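Local coordinates for protein ComZ (Thermus thermophilus, PDB 6QVI) that probably acts as a DNA receptor at the tip of the pilus during natural competence, combining a pseudopilin-like domain with a beta-solenoid domain, at residues Y36-Q41 / G58-R63; Q79-T84 / G92-T97; A210-Q215 / K235-G240; P274-L279 / S469-Q474; L367-G372 / D388-S393. All blocks are in the same frame, centred on the assembly; numbering follows the deposited sequence.

Interactions 1 and 2 belong to the pseudopilin-like region. Both involve the long N-terminal helix: its end forms one side of interaction 1, and its side lies under the hairpin of interaction 2. Interaction 1 lays an arginine chain along an indole; interaction 2 sets a tyrosine against Glu81 and Val83. Interactions 3, 4 and 5 belong to the beta-solenoid region. Interactions 3 and 5 are parallel strand pairs, each joined by five backbone hydrogen bonds. Interaction 3 has one wholly apolar face; interaction 5 adds Tyr389 to its mainly apolar face and has a mixed opposite face. Interaction 4 is buried, the others only partly. Interactions 1 and 4 have no hydrogen bond between their segments.

Interaction 1. Residues Y36-Q41 / G58-R63; sequences YVWREQ and GLDLDR
Trp38, near the end of a helix, faces Arg63 in a loop, with CA atoms 8.0 Å apart and no hydrogen bond between the segments. The contact is made by side chains. Arg63 runs past the indole in the opposite direction. Its CG lies over one face, 3.7 Å from the centroid of the five-membered ring of Trp38, in a CH-pi contact. Further out, Trp38 CD1 lies over the centre of the Arg63 guanidinium, whose plane is turned 38° from the ring. Val37 CG2 meets the edge of the same guanidinium at NH2, 3.8 Å away. NH2 is also hydrogen-bonded to Gln34 O. Asp60 brings its carboxylate to the six-membered ring at CZ3 and CH2, with the two planes 80° apart. That carboxylate also accepts hydrogen bonds from the backbone N atoms of Asp64 and Gly65, which fix it in the loop. An alanine in place of Trp38 would probably leave Arg63 CG without its ring face and the guanidinium held mainly by Gln34 O. The loop has an Asp-x-Asp-x-Asp-Gly pattern that recalls calcium-binding loops in sequence. The contact joins helix and following loop in a pilin-like alpha-beta fold.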
# COMPACT_ATOMS: atom_id res chain seq x y z
N TYR A 36 -18.88 -1.69 2.22
CA TYR A 36 -17.82 -0.94 2.88
C TYR A 36 -16.67 -1.84 3.31
O TYR A 36 -15.51 -1.43 3.26
CB TYR A 36 -18.38 -0.19 4.09
CG TYR A 36 -17.32 0.08 5.15
CD1 TYR A 36 -17.19 -0.75 6.26
CD2 TYR A 36 -16.44 1.15 5.03
CE1 TYR A 36 -16.23 -0.51 7.21
CE2 TYR A 36 -15.46 1.41 5.99
CZ TYR A 36 -15.37 0.57 7.08
OH TYR A 36 -14.41 0.80 8.05
N VAL A 37 -16.96 -3.06 3.74
CA VAL A 37 -15.89 -3.99 4.12
C VAL A 37 -15.24 -4.60 2.89
O VAL A 37 -14.09 -5.04 2.95
CB VAL A 37 -16.38 -5.11 5.07
CG1 VAL A 37 -17.30 -4.55 6.16
CG2 VAL A 37 -17.04 -6.24 4.28
N TRP A 38 -15.96 -4.70 1.77
CA TRP A 38 -15.29 -5.28 0.63
C TRP A 38 -14.22 -4.36 0.07
O TRP A 38 -13.23 -4.84 -0.50
CB TRP A 38 -16.29 -5.65 -0.48
CG TRP A 38 -15.61 -6.46 -1.54
CD1 TRP A 38 -15.01 -7.70 -1.39
CD2 TRP A 38 -15.38 -6.08 -2.90
NE1 TRP A 38 -14.44 -8.10 -2.57
CE2 TRP A 38 -14.65 -7.13 -3.52
CE3 TRP A 38 -15.72 -4.95 -3.66
CZ2 TRP A 38 -14.27 -7.09 -4.86
CZ3 TRP A 38 -15.34 -4.91 -4.99
CH2 TRP A 38 -14.62 -5.97 -5.58
N ARG A 39 -14.35 -3.05 0.31
CA ARG A 39 -13.34 -2.09 -0.10
C ARG A 39 -12.26 -1.87 0.94
O ARG A 39 -11.20 -1.35 0.60
CB ARG A 39 -14.01 -0.75 -0.41
CG ARG A 39 -14.61 -0.69 -1.77
CD ARG A 39 -15.49 0.50 -1.89
NE ARG A 39 -15.98 0.63 -3.26
CZ ARG A 39 -17.02 -0.04 -3.76
NH1 ARG A 39 -17.67 -0.93 -3.00
NH2 ARG A 39 -17.38 0.16 -5.02
N GLU A 40 -12.44 -2.37 2.17
CA GLU A 40 -11.36 -2.26 3.13
C GLU A 40 -10.37 -3.39 2.94
O GLU A 40 -9.23 -3.29 3.41
CB GLU A 40 -11.90 -2.17 4.57
CG GLU A 40 -12.37 -0.72 4.81
CD GLU A 40 -11.36 0.19 5.55
OE1 GLU A 40 -10.60 -0.28 6.41
OE2 GLU A 40 -11.24 1.38 5.18
N GLN A 41 -10.80 -4.45 2.26
CA GLN A 41 -9.90 -5.33 1.53
C GLN A 41 -9.10 -4.48 0.55
O GLN A 41 -7.95 -4.79 0.24
CB GLN A 41 -10.70 -6.42 0.80
CG GLN A 41 -9.90 -7.34 -0.11
CD GLN A 41 -9.59 -6.72 -1.47
OE1 GLN A 41 -10.17 -5.70 -1.84
NE2 GLN A 41 -8.65 -7.32 -2.20
N GLY A 58 -20.14 4.52 -7.27
CA GLY A 58 -21.04 3.43 -7.53
C GLY A 58 -20.77 2.27 -6.59
O GLY A 58 -19.87 2.30 -5.75
N LEU A 59 -21.56 1.23 -6.77
CA LEU A 59 -21.41 0.03 -5.99
C LEU A 59 -21.05 -1.13 -6.90
O LEU A 59 -21.43 -1.16 -8.07
CB LEU A 59 -22.70 -0.33 -5.24
CG LEU A 59 -23.32 0.75 -4.37
CD1 LEU A 59 -24.43 0.14 -3.54
CD2 LEU A 59 -22.27 1.36 -3.49
N ASP A 60 -20.34 -2.08 -6.31
CA ASP A 60 -19.96 -3.31 -6.97
C ASP A 60 -20.89 -4.36 -6.40
O ASP A 60 -20.52 -5.18 -5.56
CB ASP A 60 -18.49 -3.63 -6.72
CG ASP A 60 -18.00 -4.80 -7.54
OD1 ASP A 60 -16.77 -5.06 -7.55
OD2 ASP A 60 -18.83 -5.46 -8.20
N LEU A 61 -22.14 -4.34 -6.89
CA LEU A 61 -23.16 -5.23 -6.35
C LEU A 61 -22.82 -6.67 -6.65
O LEU A 61 -23.08 -7.56 -5.84
CB LEU A 61 -24.50 -4.89 -6.98
CG LEU A 61 -24.90 -3.46 -6.68
CD1 LEU A 61 -26.17 -3.14 -7.36
CD2 LEU A 61 -25.14 -3.36 -5.18
N ASP A 62 -22.26 -6.92 -7.83
CA ASP A 62 -21.74 -8.26 -8.08
C ASP A 62 -20.66 -8.65 -7.08
O ASP A 62 -20.63 -9.79 -6.61
CB ASP A 62 -21.18 -8.37 -9.48
CG ASP A 62 -20.65 -9.75 -9.73
OD1 ASP A 62 -19.55 -10.07 -9.24
OD2 ASP A 62 -21.35 -10.49 -10.47
N ARG A 63 -19.70 -7.74 -6.82
CA ARG A 63 -18.37 -8.05 -6.26
C ARG A 63 -17.50 -8.80 -7.27
O ARG A 63 -16.95 -9.85 -6.98
CB ARG A 63 -18.45 -8.82 -4.93
CG ARG A 63 -18.39 -7.93 -3.66
CD ARG A 63 -19.21 -8.51 -2.46
NE ARG A 63 -18.92 -7.82 -1.20
CZ ARG A 63 -18.37 -8.40 -0.13
NH1 ARG A 63 -18.05 -9.68 -0.17
NH2 ARG A 63 -18.12 -7.69 0.96

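Interaction 2. Residues Q79-T84 / G92-T97; sequences QNEVVT and GRYTAT
The Tyr94 ring has Glu81 O over one face, 3.8 Å above the plane and offset toward the rim, and Val83 at its edge. Val83 CG2 is 3.5 Å from Tyr94 CD2, with the two side chains crossing at about a right angle. Glu81 runs alongside the tyrosine in the same direction. Its CB makes an off-centre CH-pi contact with the ring, and its carboxylate reaches Lys27 in a salt bridge. The Arg93 guanidinium has Asn80 O over the centre of one face, 3.7 Å above the plane. Val82 CG1 comes to Arg93 NH1 at 3.4 Å. The bends of Arg93 at chi2 and chi3 fold the chain back over Asn80 and Val82. The backbones are joined by Tyr94 N to Glu81 O (3.0 Å), Val83 N to Gly92 O (2.9 Å) and a weak bond from Glu81 N to Tyr94 O. Asn80 N adds a nearly straight bond to Thr95 OG1 (3.2 Å, 176°). Tyr94 and Val83 pack toward helix 12-40, against Lys27, Tyr19 and Ala23. Asn80 has positive phi, and both Asn80 and Glu81 face Tyr94. This is a G1 beta bulge in an antiparallel beta hairpin.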
# COMPACT_ATOMS: atom_id res chain seq x y z
N GLN A 79 -36.67 -2.68 -6.08
CA GLN A 79 -37.94 -2.13 -6.47
C GLN A 79 -38.98 -3.19 -6.27
O GLN A 79 -38.86 -4.25 -6.79
CB GLN A 79 -37.90 -1.73 -7.91
CG GLN A 79 -39.11 -0.97 -8.35
CD GLN A 79 -38.76 0.23 -9.17
OE1 GLN A 79 -39.29 0.44 -10.24
NE2 GLN A 79 -37.86 1.04 -8.66
N ASN A 80 -39.96 -2.89 -5.44
CA ASN A 80 -41.06 -3.79 -5.11
C ASN A 80 -40.68 -5.14 -4.56
O ASN A 80 -41.38 -6.09 -4.72
CB ASN A 80 -42.01 -3.91 -6.28
CG ASN A 80 -42.61 -2.60 -6.63
OD1 ASN A 80 -43.08 -1.89 -5.78
ND2 ASN A 80 -42.58 -2.25 -7.88
N GLU A 81 -39.59 -5.21 -3.82
CA GLU A 81 -39.18 -6.47 -3.26
C GLU A 81 -40.16 -6.80 -2.19
O GLU A 81 -40.54 -5.95 -1.46
CB GLU A 81 -37.80 -6.29 -2.68
CG GLU A 81 -37.21 -7.50 -2.01
CD GLU A 81 -35.71 -7.56 -2.17
OE1 GLU A 81 -35.20 -7.10 -3.21
OE2 GLU A 81 -35.04 -8.07 -1.27
N VAL A 82 -40.56 -8.05 -2.06
CA VAL A 82 -41.55 -8.35 -1.05
C VAL A 82 -41.06 -8.95 0.23
O VAL A 82 -40.24 -9.81 0.24
CB VAL A 82 -42.62 -9.30 -1.60
CG1 VAL A 82 -42.82 -9.08 -3.08
CG2 VAL A 82 -42.24 -10.72 -1.33
N VAL A 83 -41.62 -8.48 1.32
CA VAL A 83 -41.31 -8.99 2.63
C VAL A 83 -42.20 -10.19 2.84
O VAL A 83 -43.30 -10.22 2.36
CB VAL A 83 -41.66 -7.96 3.68
CG1 VAL A 83 -41.00 -8.27 4.99
CG2 VAL A 83 -41.27 -6.60 3.18
N THR A 84 -41.74 -11.17 3.59
CA THR A 84 -42.52 -12.39 3.79
C THR A 84 -42.66 -12.69 5.27
O THR A 84 -41.80 -12.33 6.09
CB THR A 84 -41.90 -13.62 3.09
OG1 THR A 84 -40.65 -13.98 3.69
CG2 THR A 84 -41.74 -13.38 1.59
N GLY A 92 -45.89 -7.42 2.43
CA GLY A 92 -45.79 -6.09 1.89
C GLY A 92 -44.67 -5.95 0.90
O GLY A 92 -43.94 -6.87 0.68
N ARG A 93 -44.57 -4.81 0.28
CA ARG A 93 -43.51 -4.56 -0.65
C ARG A 93 -42.72 -3.37 -0.17
O ARG A 93 -43.17 -2.62 0.65
CB ARG A 93 -44.06 -4.25 -2.03
CG ARG A 93 -45.39 -4.89 -2.37
CD ARG A 93 -45.25 -6.07 -3.32
NE ARG A 93 -45.12 -5.68 -4.73
CZ ARG A 93 -44.91 -6.55 -5.72
NH1 ARG A 93 -44.82 -7.84 -5.47
NH2 ARG A 93 -44.79 -6.12 -6.97
N TYR A 94 -41.52 -3.19 -0.69
CA TYR A 94 -40.74 -2.04 -0.32
C TYR A 94 -39.81 -1.67 -1.39
O TYR A 94 -39.52 -2.44 -2.24
CB TYR A 94 -39.99 -2.21 0.98
CG TYR A 94 -38.93 -3.22 0.95
CD1 TYR A 94 -37.81 -3.06 0.20
CD2 TYR A 94 -39.04 -4.34 1.70
CE1 TYR A 94 -36.83 -4.00 0.20
CE2 TYR A 94 -38.06 -5.28 1.69
CZ TYR A 94 -36.97 -5.09 0.94
OH TYR A 94 -36.02 -6.04 0.94
N THR A 95 -39.38 -0.45 -1.36
CA THR A 95 -38.46 -0.02 -2.34
C THR A 95 -37.27 0.68 -1.76
O THR A 95 -37.41 1.72 -1.21
CB THR A 95 -39.11 0.86 -3.35
OG1 THR A 95 -39.89 0.04 -4.20
CG2 THR A 95 -38.07 1.51 -4.15
N ALA A 96 -36.08 0.12 -1.94
CA ALA A 96 -34.90 0.70 -1.32
C ALA A 96 -34.13 1.46 -2.38
O ALA A 96 -33.83 0.90 -3.45
CB ALA A 96 -34.02 -0.36 -0.67
N THR A 97 -33.81 2.71 -2.08
CA THR A 97 -33.06 3.59 -2.98
C THR A 97 -31.90 4.17 -2.20
O THR A 97 -32.05 4.51 -1.02
CB THR A 97 -33.91 4.74 -3.53
OG1 THR A 97 -35.09 4.22 -4.15
CG2 THR A 97 -33.14 5.50 -4.56

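Interaction 3. Residues A210-Q215 / K235-G240; sequences ASLRVQ and KGVFVG
Arg213 and Phe238 both carry CG anti to the carbonyl carbon (chi1 -64° and -47°), and this sends the two side chains off their strands side by side. On the other face, Val214 and Val239 share a first torsion too, with CG1 anti to the backbone N in each. Arg213 pairs with Phe238, and Val214 with Val239, in parallel register. Arg213 CG meets the edge of the Phe238 ring at CD1, 4.0 Å away. Arg213 NH1 is equally near CD1, and it continues to a salt bridge with Asp269. One face of the ring lies over the backbone of Gly236. A beta carbon there would run into Phe238 CE1, and the backbone angles of Gly236 also call for glycine. Val214 CB sits 4.0 Å from Val239 CG2. Leu212 CB is a little further, 4.3 Å, from Val237 CG1. Five backbone hydrogen bonds join the parallel strands. The straightest runs from Gly240 N to Val214 O (2.9 Å). Phe238 N to Leu212 O is also 2.9 Å, and Val214 N to Phe238 O is 3.0 Å. The pair forms neighbouring rungs of the beta-solenoid. Strand 160-162 adjoins strand 212-214 on its far side, and strand 265-266 continues beyond 237-239. Leu212, Val214 and Val239 point inward onto Ile219 of strand 218-221, while Val237 and Val239 also meet Ile246 of strand 246-247.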
# COMPACT_ATOMS: atom_id res chain seq x y z
N ALA A 210 -2.26 3.10 -10.98
CA ALA A 210 -1.26 4.16 -10.83
C ALA A 210 -1.91 5.53 -10.72
O ALA A 210 -2.98 5.78 -11.24
CB ALA A 210 -0.31 4.18 -12.02
N SER A 211 -1.20 6.44 -10.06
CA SER A 211 -1.65 7.82 -9.94
C SER A 211 -0.45 8.64 -9.51
O SER A 211 0.52 8.10 -8.97
CB SER A 211 -2.81 8.00 -8.94
OG SER A 211 -2.62 7.22 -7.78
N LEU A 212 -0.52 9.94 -9.74
CA LEU A 212 0.49 10.87 -9.26
C LEU A 212 -0.12 11.77 -8.21
O LEU A 212 -0.95 12.62 -8.54
CB LEU A 212 1.05 11.69 -10.43
CG LEU A 212 2.16 12.71 -10.19
CD1 LEU A 212 3.09 12.20 -9.17
CD2 LEU A 212 2.90 13.06 -11.47
N ARG A 213 0.31 11.64 -6.97
CA ARG A 213 -0.19 12.47 -5.90
C ARG A 213 0.97 13.22 -5.27
O ARG A 213 2.00 12.63 -4.92
CB ARG A 213 -0.93 11.66 -4.83
CG ARG A 213 -2.21 10.97 -5.31
CD ARG A 213 -3.08 10.46 -4.16
NE ARG A 213 -3.49 9.08 -4.37
CZ ARG A 213 -4.74 8.66 -4.46
NH1 ARG A 213 -5.74 9.53 -4.36
NH2 ARG A 213 -5.01 7.37 -4.65
N VAL A 214 0.77 14.49 -5.04
CA VAL A 214 1.75 15.29 -4.40
C VAL A 214 1.01 16.11 -3.42
O VAL A 214 0.33 17.01 -3.78
CB VAL A 214 2.41 16.22 -5.38
CG1 VAL A 214 3.16 17.28 -4.63
CG2 VAL A 214 3.33 15.46 -6.27
N GLN A 215 1.16 15.81 -2.15
CA GLN A 215 0.46 16.54 -1.15
C GLN A 215 0.87 17.97 -0.96
O GLN A 215 0.03 18.80 -0.75
CB GLN A 215 0.54 15.84 0.17
CG GLN A 215 0.17 16.76 1.30
CD GLN A 215 0.13 16.06 2.62
OE1 GLN A 215 0.69 15.00 2.79
NE2 GLN A 215 -0.53 16.66 3.58
N LYS A 235 -4.64 6.91 -13.51
CA LYS A 235 -5.97 7.15 -12.94
C LYS A 235 -5.97 8.38 -12.04
O LYS A 235 -6.39 8.34 -10.89
CB LYS A 235 -6.42 5.91 -12.15
CG LYS A 235 -6.89 4.74 -12.97
CD LYS A 235 -7.72 3.76 -12.14
CE LYS A 235 -8.06 4.41 -10.83
NZ LYS A 235 -9.15 3.58 -10.24
N GLY A 236 -5.56 9.52 -12.59
CA GLY A 236 -5.58 10.73 -11.80
C GLY A 236 -4.22 11.35 -11.50
O GLY A 236 -3.21 10.66 -11.32
N VAL A 237 -4.20 12.68 -11.45
CA VAL A 237 -3.02 13.46 -11.14
C VAL A 237 -3.49 14.52 -10.14
O VAL A 237 -4.10 15.52 -10.52
CB VAL A 237 -2.38 14.10 -12.38
CG1 VAL A 237 -1.22 14.99 -11.98
CG2 VAL A 237 -1.99 13.04 -13.40
N PHE A 238 -3.31 14.23 -8.86
CA PHE A 238 -3.77 15.08 -7.77
C PHE A 238 -2.59 15.78 -7.08
O PHE A 238 -1.93 15.21 -6.21
CB PHE A 238 -4.56 14.22 -6.80
CG PHE A 238 -5.56 13.36 -7.50
CD1 PHE A 238 -5.40 11.98 -7.54
CD2 PHE A 238 -6.63 13.95 -8.18
CE1 PHE A 238 -6.34 11.19 -8.20
CE2 PHE A 238 -7.58 13.18 -8.85
CZ PHE A 238 -7.44 11.80 -8.86
N VAL A 239 -2.39 17.07 -7.40
CA VAL A 239 -1.19 17.77 -6.96
C VAL A 239 -1.55 19.06 -6.24
O VAL A 239 -2.20 19.94 -6.82
CB VAL A 239 -0.25 18.08 -8.14
CG1 VAL A 239 0.87 19.05 -7.72
CG2 VAL A 239 0.32 16.81 -8.71
N GLY A 240 -1.05 19.21 -5.01
CA GLY A 240 -1.08 20.49 -4.29
C GLY A 240 -2.47 21.08 -4.10
O GLY A 240 -3.46 20.38 -3.83

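Interaction 4. Residues P274-L279 / S469-Q474; sequences PPFPTL and SVISNQ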
# COMPACT_ATOMS: atom_id res chain seq x y z
N PRO A 274 -1.46 10.20 5.02
CA PRO A 274 -0.36 9.66 5.80
C PRO A 274 0.90 10.40 5.58
O PRO A 274 1.18 10.80 4.49
CB PRO A 274 -0.18 8.29 5.20
CG PRO A 274 -0.56 8.47 3.81
CD PRO A 274 -1.72 9.40 3.83
N PRO A 275 1.66 10.59 6.63
CA PRO A 275 2.95 11.25 6.56
C PRO A 275 4.02 10.24 6.23
O PRO A 275 3.77 9.07 6.25
CB PRO A 275 3.14 11.73 7.97
CG PRO A 275 2.48 10.70 8.76
CD PRO A 275 1.29 10.28 8.00
N PHE A 276 5.21 10.69 5.92
CA PHE A 276 6.27 9.77 5.60
C PHE A 276 6.53 9.02 6.87
O PHE A 276 6.72 9.61 7.89
CB PHE A 276 7.50 10.53 5.16
CG PHE A 276 8.65 9.65 4.84
CD1 PHE A 276 8.62 8.85 3.76
CD2 PHE A 276 9.74 9.64 5.63
CE1 PHE A 276 9.66 8.03 3.48
CE2 PHE A 276 10.78 8.83 5.36
CZ PHE A 276 10.74 8.02 4.28
N PRO A 277 6.49 7.71 6.80
CA PRO A 277 6.69 6.92 7.99
C PRO A 277 8.11 6.95 8.45
O PRO A 277 9.01 6.77 7.68
CB PRO A 277 6.28 5.54 7.55
CG PRO A 277 6.50 5.52 6.12
CD PRO A 277 6.34 6.89 5.61
N THR A 278 8.29 7.16 9.74
CA THR A 278 9.62 7.27 10.32
C THR A 278 9.71 6.37 11.54
O THR A 278 8.74 6.17 12.25
CB THR A 278 10.00 8.69 10.75
OG1 THR A 278 9.02 9.18 11.67
CG2 THR A 278 10.08 9.62 9.56
N LEU A 279 10.94 5.91 11.83
CA LEU A 279 11.16 5.01 12.96
C LEU A 279 10.72 5.63 14.28
O LEU A 279 10.31 4.90 15.19
CB LEU A 279 12.64 4.63 13.03
CG LEU A 279 13.21 3.59 12.06
CD1 LEU A 279 12.38 2.33 12.10
CD2 LEU A 279 13.23 4.16 10.67
N SER A 469 8.27 -2.17 -4.29
CA SER A 469 7.92 -0.77 -4.05
C SER A 469 9.05 -0.14 -3.26
O SER A 469 9.72 -0.83 -2.48
CB SER A 469 6.60 -0.64 -3.27
OG SER A 469 6.56 -1.59 -2.21
N VAL A 470 9.24 1.17 -3.40
CA VAL A 470 10.19 1.82 -2.51
C VAL A 470 9.44 2.93 -1.82
O VAL A 470 8.68 3.66 -2.47
CB VAL A 470 11.47 2.32 -3.22
CG1 VAL A 470 11.98 1.25 -4.16
CG2 VAL A 470 11.36 3.75 -3.86
N ILE A 471 9.52 2.93 -0.51
CA ILE A 471 9.18 4.05 0.37
C ILE A 471 10.50 4.65 0.81
O ILE A 471 11.32 3.98 1.45
CB ILE A 471 8.36 3.63 1.61
CG1 ILE A 471 7.03 3.00 1.16
CG2 ILE A 471 8.24 4.78 2.61
CD1 ILE A 471 6.38 2.15 2.23
N SER A 472 10.72 5.90 0.45
CA SER A 472 11.97 6.51 0.86
C SER A 472 11.84 8.02 0.83
O SER A 472 11.01 8.59 0.13
CB SER A 472 13.12 6.03 -0.03
OG SER A 472 13.20 6.84 -1.19
N ASN A 473 12.72 8.67 1.57
CA ASN A 473 12.65 10.10 1.68
C ASN A 473 13.17 10.78 0.43
O ASN A 473 12.70 11.88 0.10
CB ASN A 473 13.43 10.56 2.91
CG ASN A 473 13.15 11.98 3.26
OD1 ASN A 473 13.79 12.90 2.75
ND2 ASN A 473 12.13 12.19 4.10
N GLN A 474 14.06 10.09 -0.30
CA GLN A 474 14.60 10.56 -1.57
C GLN A 474 14.95 9.36 -2.43
O GLN A 474 15.40 8.32 -1.94
CB GLN A 474 15.84 11.42 -1.38
CG GLN A 474 15.62 12.87 -1.05
CD GLN A 474 16.92 13.68 -1.21
OE1 GLN A 474 17.26 14.49 -0.35
NE2 GLN A 474 17.63 13.47 -2.33
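The apolar contacts centre on Ile471, whose CG2 branch meets two residues of the loop. It lies 3.7 Å from Phe276 CE1 and 4.0 Å from Pro277 CG. A chi1 of 179° extends Phe276 away from its own backbone N and carries the ring across to the strand. A second kind of contact is ring against backbone. Phe276 CE1 lies 3.4 Å from Ser472 C, and Phe276 CZ lies 3.4 Å from Asn473 N. Asn473 CB adds to this, 3.9 Å from Phe276 CZ. No hydrogen bond joins the two segments. Within the strand segment, Ser472 OG donates to Gln474 O at 2.8 Å from above the carbonyl plane, bridging the corner at Asn473. The ring thus packs where the solenoid chain turns. Strand 469-472 runs parallel to strands 139-141 and 451-454. Tyr453 of the latter touches Ile471 and gives a weak hydrogen bond to Pro277 O. Beyond the contact, Leu279 packs its side chain on helix 294-301, at Trp294 and Leu298.

Interaction 5. Residues L367-G372 / D388-S393; sequences LLEVFG and DYRAQS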
# COMPACT_ATOMS: atom_id res chain seq x y z
N LEU A 367 21.86 -18.74 -0.90
CA LEU A 367 20.62 -18.85 -0.19
C LEU A 367 20.66 -18.10 1.11
O LEU A 367 21.63 -18.15 1.83
CB LEU A 367 20.30 -20.30 0.05
CG LEU A 367 18.94 -20.51 0.69
CD1 LEU A 367 17.95 -19.76 -0.14
CD2 LEU A 367 18.56 -21.97 0.76
N LEU A 368 19.57 -17.41 1.41
CA LEU A 368 19.45 -16.64 2.60
C LEU A 368 18.06 -16.85 3.10
O LEU A 368 17.13 -16.32 2.56
CB LEU A 368 19.65 -15.19 2.25
CG LEU A 368 18.99 -14.22 3.17
CD1 LEU A 368 19.27 -14.71 4.55
CD2 LEU A 368 19.65 -12.88 2.95
N GLU A 369 17.92 -17.66 4.13
CA GLU A 369 16.62 -17.96 4.66
C GLU A 369 16.41 -17.11 5.86
O GLU A 369 17.33 -16.88 6.60
CB GLU A 369 16.55 -19.41 5.06
CG GLU A 369 17.47 -20.32 4.27
CD GLU A 369 17.56 -21.71 4.84
OE1 GLU A 369 18.67 -22.23 4.95
OE2 GLU A 369 16.52 -22.30 5.18
N VAL A 370 15.19 -16.63 6.05
CA VAL A 370 14.89 -15.80 7.20
C VAL A 370 13.67 -16.36 7.90
O VAL A 370 12.65 -16.54 7.28
CB VAL A 370 14.62 -14.36 6.77
CG1 VAL A 370 14.41 -13.50 7.97
CG2 VAL A 370 15.77 -13.79 5.99
N PHE A 371 13.77 -16.65 9.19
CA PHE A 371 12.66 -17.21 9.96
C PHE A 371 12.26 -16.22 11.01
O PHE A 371 12.97 -16.01 11.96
CB PHE A 371 13.10 -18.48 10.63
CG PHE A 371 13.97 -19.35 9.79
CD1 PHE A 371 15.23 -18.95 9.46
CD2 PHE A 371 13.52 -20.57 9.37
CE1 PHE A 371 16.03 -19.75 8.69
CE2 PHE A 371 14.32 -21.37 8.61
CZ PHE A 371 15.58 -20.96 8.27
N GLY A 372 11.12 -15.56 10.80
CA GLY A 372 10.69 -14.47 11.63
C GLY A 372 11.40 -13.21 11.18
O GLY A 372 12.10 -13.19 10.17
N ASP A 388 19.20 -16.12 -3.49
CA ASP A 388 17.82 -16.49 -3.51
C ASP A 388 17.35 -16.41 -2.10
O ASP A 388 18.10 -16.72 -1.19
CB ASP A 388 17.70 -17.94 -3.93
CG ASP A 388 17.22 -18.09 -5.33
OD1 ASP A 388 17.55 -17.24 -6.16
OD2 ASP A 388 16.53 -19.09 -5.58
N TYR A 389 16.11 -16.01 -1.88
CA TYR A 389 15.69 -15.94 -0.51
C TYR A 389 14.51 -16.80 -0.25
O TYR A 389 13.85 -17.21 -1.16
CB TYR A 389 15.46 -14.51 -0.06
CG TYR A 389 14.25 -13.82 -0.61
CD1 TYR A 389 12.99 -14.24 -0.29
CD2 TYR A 389 14.38 -12.72 -1.41
CE1 TYR A 389 11.89 -13.59 -0.78
CE2 TYR A 389 13.29 -12.06 -1.90
CZ TYR A 389 12.05 -12.50 -1.58
OH TYR A 389 10.98 -11.84 -2.08
N ARG A 390 14.31 -17.11 1.01
CA ARG A 390 13.20 -17.90 1.46
C ARG A 390 12.85 -17.26 2.77
O ARG A 390 13.72 -17.05 3.58
CB ARG A 390 13.62 -19.33 1.72
CG ARG A 390 14.08 -20.09 0.50
CD ARG A 390 14.83 -21.35 0.90
NE ARG A 390 13.98 -22.53 0.95
CZ ARG A 390 14.30 -23.68 0.39
NH1 ARG A 390 15.45 -23.79 -0.24
NH2 ARG A 390 13.49 -24.71 0.46
N ALA A 391 11.59 -16.96 3.00
CA ALA A 391 11.23 -16.31 4.24
C ALA A 391 9.91 -16.74 4.77
O ALA A 391 8.98 -16.92 4.03
CB ALA A 391 11.20 -14.83 4.03
N GLN A 392 9.81 -16.88 6.08
CA GLN A 392 8.55 -17.25 6.66
C GLN A 392 8.47 -16.81 8.08
O GLN A 392 9.45 -16.49 8.68
CB GLN A 392 8.35 -18.75 6.60
CG GLN A 392 9.54 -19.58 7.02
CD GLN A 392 9.14 -21.00 7.31
OE1 GLN A 392 8.12 -21.25 7.95
NE2 GLN A 392 9.93 -21.95 6.85
N SER A 393 7.26 -16.74 8.58
CA SER A 393 7.03 -16.35 9.94
C SER A 393 5.93 -17.26 10.37
O SER A 393 4.78 -16.89 10.42
CB SER A 393 6.58 -14.92 10.02
OG SER A 393 7.55 -14.06 9.47
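Val370 N to Arg390 O and Gly372 N to Gln392 O, both 2.9 Å, are the shortest of five backbone hydrogen bonds between these parallel strands. The strands are neighbouring rungs of the beta-solenoid. Gln392 N to Val370 O and Leu368 N to Asp388 O follow at 3.1 Å, while Arg390 N to Leu368 O is weak. Asp388 turns its carboxylate away from Leu367 and forms a salt bridge with Arg197. Tyr389 OH bonds to Met449 O on the other face, and the Tyr389 ring meets His431 edge-to-face. Glu369 and Arg390 lie paired on the same face as Leu367, but their charged ends are not in contact. The main side-chain contact is between Leu367 and Arg390. A chi1 of -175° swings the Leu367 branches across to the arginine. An alanine at Leu367 would probably leave that side of the Arg390 chain less covered. On the face with Leu368, Val370 and Ala391 stand together and both touch Ala399 of strand 398-406. Leu367 grips Arg390 by both branches: CD1 is 3.7 Å from Arg390 CD, and CD2 is 3.7 Å from Arg390 NH1.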